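PDB 3EGL: DegV domain-containing protein Cgl2349/cg2579 from Corynebacterium glutamicum, which binds long-chain fatty acids such as palmitate and may play a part in lipid transport or fatty acid metabolism. Local coordinates for residues R7-S12 and A55-R60; S80-A85 and V94-T99. All blocks are in the same frame, centred on the assembly; numbering follows the deposited sequence. Where two conformers were deposited one is given.

From the N terminus, the chain enters contact 1 on strand 7-11, builds strands 26-35 and 40-43, and closes this first loop when helix 47-60 brings residues 55-60 back over the starting strand. It then forms strand 66-69 and helix 78-86. Contact 2 opens there and closes a much shorter loop at strand 94-97. The two loops follow one another in series, neither nesting nor crossing. Both contacts fasten a helix to the same five-stranded sheet, contact 1 at its middle strand and contact 2 at an outermost one. Their centres are about 12 Å apart, and they touch where Leu58 CD1 packs 4.2 Å from Val94 CG2.

Contact 1: R7-S12 and A55-R60; sequences RVIVDS and ARQLER
Arg7, the first residue of the strand, reaches across to Gln57 and Arg60 in the last turn of the helix. Its CG lies anti to the carbonyl carbon (chi1 -61°), and further bends carry the chain past the helix backbone, with Arg7 CD 3.4 Å from Gln57 O. A long side chain suits this place, because its methylenes can pack against the helix while the charged end goes on to form a salt bridge with Asp25. Over the centre of one guanidinium face sits Arg60 CD, 3.7 Å above the plane. The two guanidinium groups are turned 73° apart, and Arg7 NH1 lies 4.2 Å from Arg60 NH2; the two like charges would be expected to repel, and the salt bridge of Arg7 with Asp25 probably offsets this in part. The side chains of Gln57 and Arg7 cross at about a right angle, that of Gln57 ending at the edge of the Arg7 guanidinium.

Val8 points away from the helix, and the next residue, Ile9, points toward it again. Its branched, wholly apolar side chain is apt for this buried place: Ile9 CD1 comes 3.6 Å from Gln57 CB and lies against the aliphatic part of that side chain.

Strand and helix run nearly antiparallel, at 160° with their axes 9.3 Å apart, as in a layered alpha/beta fold. Helix 47-60 belongs to the connection between the parallel strands 26-35 and 66-69, which lie on either side of strand 7-11. Gln57 also touches Thr27 and Val66 on these flanking strands, while Val8 packs on helix 104-116.

Contact 2: S80-A85 and V94-T99; sequences SAAVTA and VRVVDT
Just before the place where Ala82 meets Val96, the helix is braced at Ser80 O, which Thr84 grips twice. Thr84 OG1 donates to Ser80 O at 3.0 Å, and Thr84 N adds a longer, weak helical bond to the same oxygen at 3.3 Å. The hydroxyl stands beside its own backbone N (chi1 -54°), the position from which it can reach back one turn. It arrives 19° out of the carbonyl plane, with a C=O...donor angle of 155°. A short side chain with a hydroxyl on CB suits this place, because it can fold back to the carbonyl one turn earlier while the rest of the residue faces outward.

The side toward the sheet is apolar. Val96 spreads its two methyls beneath the helix: CG1 lies anti to the backbone N and meets Ala82 CB at 4.0 Å, while CG2 turns to the main chain and lies 3.8 Å from Ala82 O. Alanine fits here, since a single methyl lets the valine approach the backbone itself. Val83 meets the same valine more loosely, with Val83 N 4.4 Å from Val96 CG2.

Helix 78-86 links the adjacent parallel strands 66-69 and 94-97, a beta-alpha-beta unit at one margin of the sheet. The beta-branched Val94 and Val96 suit an extended strand and point toward the helix. Trp79 and Ala86 of the same helix also touch Val96, and Leu50 and Tyr54 of helix 47-60 pack on Ala82.

Arg95 points to the other side of the sheet, where it forms a salt bridge with Asp92 and a cation-pi contact with Tyr127. The contact lies near the fatty-acid site without being part of it: the side chains of Ala82 and the palmitate-binding Ser76 are about 9 Å apart, and the bound palmitic acid is about 12 Å from that of Ala82.

Contact 1: R7-S12 and A55-R60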
loop_
_atom_site.group_PDB
_atom_site.type_symbol
_atom_site.label_atom_id
_atom_site.label_comp_id
_atom_site.label_asym_id
_atom_site.label_seq_id
_atom_site.Cartn_x
_atom_site.Cartn_y
_atom_site.Cartn_z
ATOM N N ARG A 7 3.553 1.697 19.020
ATOM C CA ARG A 7 2.294 1.329 18.414
ATOM C C ARG A 7 2.291 1.709 16.945
ATOM O O ARG A 7 2.726 2.810 16.600
ATOM C CB ARG A 7 1.121 1.998 19.133
ATOM C CG ARG A 7 0.965 1.628 20.612
ATOM C CD ARG A 7 -0.506 1.547 20.910
ATOM N NE ARG A 7 -0.822 0.177 21.170
ATOM C CZ ARG A 7 -1.746 -0.562 20.585
ATOM N NH1 ARG A 7 -2.551 -0.090 19.665
ATOM N NH2 ARG A 7 -1.847 -1.812 20.969
ATOM N N VAL A 8 1.788 0.806 16.100
ATOM C CA VAL A 8 1.787 1.024 14.656
ATOM C C VAL A 8 0.385 1.293 14.111
ATOM O O VAL A 8 -0.584 0.621 14.474
ATOM C CB VAL A 8 2.423 -0.171 13.926
ATOM C CG1 VAL A 8 2.406 0.030 12.383
ATOM C CG2 VAL A 8 3.863 -0.387 14.435
ATOM N N ILE A 9 0.293 2.305 13.254
ATOM C CA ILE A 9 -0.975 2.746 12.670
ATOM C C ILE A 9 -0.791 2.880 11.182
ATOM O O ILE A 9 0.199 3.467 10.728
ATOM C CB ILE A 9 -1.416 4.140 13.197
ATOM C CG1 ILE A 9 -1.413 4.163 14.731
ATOM C CG2 ILE A 9 -2.830 4.501 12.699
ATOM C CD1 ILE A 9 -2.033 5.491 15.362
ATOM N N VAL A 10 -1.757 2.346 10.434
ATOM C CA VAL A 10 -1.831 2.529 8.982
ATOM C C VAL A 10 -3.250 2.982 8.659
ATOM O O VAL A 10 -4.106 3.024 9.527
ATOM C CB VAL A 10 -1.545 1.202 8.147
ATOM C CG1 VAL A 10 -0.208 0.641 8.455
ATOM C CG2 VAL A 10 -2.607 0.139 8.412
ATOM N N ASP A 11 -3.488 3.298 7.392
ATOM C CA ASP A 11 -4.829 3.563 6.941
ATOM C C ASP A 11 -5.289 2.332 6.131
ATOM O O ASP A 11 -4.510 1.359 5.970
ATOM C CB ASP A 11 -4.910 4.897 6.194
ATOM C CG ASP A 11 -4.024 4.946 4.931
ATOM O OD1 ASP A 11 -4.364 4.208 3.972
ATOM O OD2 ASP A 11 -3.026 5.743 4.877
ATOM N N SER A 12 -6.536 2.359 5.657
ATOM C CA SER A 12 -7.121 1.190 5.001
ATOM C C SER A 12 -6.429 0.886 3.657
ATOM O O SER A 12 -6.415 -0.261 3.222
ATOM C CB SER A 12 -8.631 1.373 4.806
ATOM O OG SER A 12 -8.795 2.456 3.908
ATOM N N ALA A 55 -3.649 10.372 19.229
ATOM C CA ALA A 55 -3.684 10.639 20.656
ATOM C C ALA A 55 -4.196 9.387 21.313
ATOM O O ALA A 55 -3.722 9.002 22.371
ATOM C CB ALA A 55 -4.602 11.800 20.977
ATOM N N ARG A 56 -5.178 8.752 20.681
ATOM C CA ARG A 56 -5.743 7.553 21.275
ATOM C C ARG A 56 -4.717 6.375 21.345
ATOM O O ARG A 56 -4.622 5.657 22.376
ATOM C CB ARG A 56 -7.110 7.227 20.663
ATOM C CG ARG A 56 -7.319 5.790 20.480
ATOM C CD ARG A 56 -8.775 5.288 20.488
ATOM N NE ARG A 56 -9.873 6.229 20.241
ATOM C CZ ARG A 56 -10.906 6.355 21.082
ATOM N NH1 ARG A 56 -10.968 5.632 22.208
ATOM N NH2 ARG A 56 -11.880 7.197 20.806
ATOM N N GLN A 57 -3.889 6.243 20.315
ATOM C CA GLN A 57 -2.828 5.227 20.345
ATOM C C GLN A 57 -1.684 5.581 21.321
ATOM O O GLN A 57 -1.131 4.688 21.957
ATOM C CB GLN A 57 -2.301 4.887 18.933
ATOM C CG GLN A 57 -3.317 4.136 18.018
ATOM C CD GLN A 57 -4.145 3.126 18.795
ATOM O OE1 GLN A 57 -5.361 3.190 18.781
ATOM N NE2 GLN A 57 -3.490 2.231 19.521
ATOM N N LEU A 58 -1.357 6.867 21.449
ATOM C CA LEU A 58 -0.435 7.331 22.453
ATOM C C LEU A 58 -0.920 7.012 23.844
ATOM O O LEU A 58 -0.163 6.475 24.643
ATOM C CB LEU A 58 -0.178 8.832 22.359
ATOM C CG LEU A 58 0.784 9.256 21.257
ATOM C CD1 LEU A 58 0.698 10.767 21.071
ATOM C CD2 LEU A 58 2.257 8.816 21.588
ATOM N N GLU A 59 -2.177 7.322 24.135
ATOM C CA GLU A 59 -2.733 7.004 25.439
ATOM C C GLU A 59 -2.625 5.502 25.721
ATOM O O GLU A 59 -2.219 5.096 26.810
ATOM C CB GLU A 59 -4.182 7.487 25.569
ATOM C CG GLU A 59 -4.793 7.210 26.900
ATOM C CD GLU A 59 -4.123 7.979 28.069
ATOM O OE1 GLU A 59 -3.422 8.990 27.834
ATOM O OE2 GLU A 59 -4.338 7.592 29.242
ATOM N N ARG A 60 -2.950 4.690 24.730
ATOM C CA ARG A 60 -2.992 3.241 24.896
ATOM C C ARG A 60 -1.580 2.665 25.081
ATOM O O ARG A 60 -1.394 1.771 25.874
ATOM C CB ARG A 60 -3.709 2.583 23.708
ATOM C CG ARG A 60 -3.980 1.102 23.863
ATOM C CD ARG A 60 -4.766 0.550 22.670
ATOM N NE ARG A 60 -6.111 1.110 22.620
ATOM C CZ ARG A 60 -6.961 0.995 21.589
ATOM N NH1 ARG A 60 -8.163 1.557 21.668
ATOM N NH2 ARG A 60 -6.616 0.343 20.476
#

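Contact 2: S80-A85 and V94-T99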
loop_
_atom_site.group_PDB
_atom_site.type_symbol
_atom_site.label_atom_id
_atom_site.label_comp_id
_atom_site.label_asym_id
_atom_site.label_seq_id
_atom_site.Cartn_x
_atom_site.Cartn_y
_atom_site.Cartn_z
ATOM N N SER A 80 -0.041 14.821 4.298
ATOM C CA SER A 80 -0.005 16.224 4.658
ATOM C C SER A 80 -0.839 16.462 5.938
ATOM O O SER A 80 -0.467 17.280 6.814
ATOM C CB SER A 80 -0.544 17.041 3.481
ATOM O OG SER A 80 -0.358 18.431 3.721
ATOM N N ALA A 81 -1.967 15.746 6.048
ATOM C CA ALA A 81 -2.807 15.815 7.262
ATOM C C ALA A 81 -2.077 15.165 8.438
ATOM O O ALA A 81 -2.133 15.648 9.554
ATOM C CB ALA A 81 -4.161 15.179 7.039
ATOM N N ALA A 82 -1.357 14.089 8.159
ATOM C CA ALA A 82 -0.652 13.326 9.193
ATOM C C ALA A 82 0.470 14.151 9.845
ATOM O O ALA A 82 0.673 14.092 11.068
ATOM C CB ALA A 82 -0.083 12.066 8.578
ATOM N N VAL A 83 1.175 14.914 9.016
ATOM C CA VAL A 83 2.284 15.736 9.454
ATOM C C VAL A 83 1.779 16.891 10.316
ATOM O O VAL A 83 2.403 17.237 11.316
ATOM C CB VAL A 83 3.054 16.270 8.233
ATOM C CG1 VAL A 83 3.737 17.549 8.580
ATOM C CG2 VAL A 83 4.036 15.207 7.691
ATOM N N THR A 84 0.641 17.469 9.933
ATOM C CA THR A 84 -0.037 18.484 10.735
ATOM C C THR A 84 -0.489 17.881 12.082
ATOM O O THR A 84 -0.236 18.476 13.127
ATOM C CB THR A 84 -1.250 19.060 9.966
ATOM O OG1 THR A 84 -0.814 19.540 8.679
ATOM C CG2 THR A 84 -1.915 20.192 10.757
ATOM N N ALA A 85 -1.129 16.698 12.077
ATOM C CA ALA A 85 -1.569 16.092 13.367
ATOM C C ALA A 85 -0.383 15.708 14.264
ATOM O O ALA A 85 -0.425 15.904 15.485
ATOM C CB ALA A 85 -2.496 14.879 13.157
ATOM N N VAL A 94 5.063 11.014 17.665
ATOM C CA VAL A 94 4.490 10.417 16.506
ATOM C C VAL A 94 5.462 10.544 15.347
ATOM O O VAL A 94 5.806 11.675 14.925
ATOM C CB VAL A 94 3.157 11.098 16.068
ATOM C CG1 VAL A 94 2.604 10.383 14.789
ATOM C CG2 VAL A 94 2.147 11.049 17.173
ATOM N N ARG A 95 5.896 9.405 14.818
ATOM C CA ARG A 95 6.748 9.441 13.674
ATOM C C ARG A 95 5.950 9.046 12.399
ATOM O O ARG A 95 5.452 7.917 12.298
ATOM C CB ARG A 95 7.898 8.509 13.918
ATOM C CG ARG A 95 8.763 8.286 12.701
ATOM C CD ARG A 95 9.824 9.337 12.556
ATOM N NE ARG A 95 10.678 9.468 13.747
ATOM C CZ ARG A 95 11.942 9.058 13.813
ATOM N NH1 ARG A 95 12.503 8.463 12.754
ATOM N NH2 ARG A 95 12.657 9.252 14.936
ATOM N N VAL A 96 5.825 9.979 11.454
ATOM C CA VAL A 96 5.126 9.738 10.182
ATOM C C VAL A 96 6.121 9.265 9.085
ATOM O O VAL A 96 6.993 10.005 8.677
ATOM C CB VAL A 96 4.404 11.031 9.666
ATOM C CG1 VAL A 96 3.630 10.732 8.384
ATOM C CG2 VAL A 96 3.487 11.570 10.714
ATOM N N VAL A 97 5.958 8.042 8.604
ATOM C CA VAL A 97 6.833 7.516 7.573
ATOM C C VAL A 97 6.389 8.178 6.269
ATOM O O VAL A 97 5.171 8.249 5.995
ATOM C CB VAL A 97 6.704 5.970 7.480
ATOM C CG1 VAL A 97 7.606 5.347 6.348
ATOM C CG2 VAL A 97 7.019 5.337 8.807
ATOM N N ASP A 98 7.331 8.707 5.488
ATOM C CA ASP A 98 6.945 9.244 4.158
ATOM C C ASP A 98 6.993 8.088 3.151
ATOM O O ASP A 98 8.045 7.823 2.592
ATOM C CB ASP A 98 7.901 10.364 3.712
ATOM C CG ASP A 98 7.448 11.056 2.423
ATOM O OD1 ASP A 98 6.550 10.499 1.763
ATOM O OD2 ASP A 98 7.965 12.161 2.078
ATOM N N THR A 99 5.889 7.399 2.908
ATOM C CA THR A 99 6.023 6.085 2.246
ATOM C C THR A 99 6.314 6.092 0.733
ATOM O O THR A 99 7.026 5.226 0.241
ATOM C CB THR A 99 4.798 5.175 2.493
ATOM O OG1 THR A 99 3.700 5.663 1.722
ATOM C CG2 THR A 99 4.419 5.125 3.977
#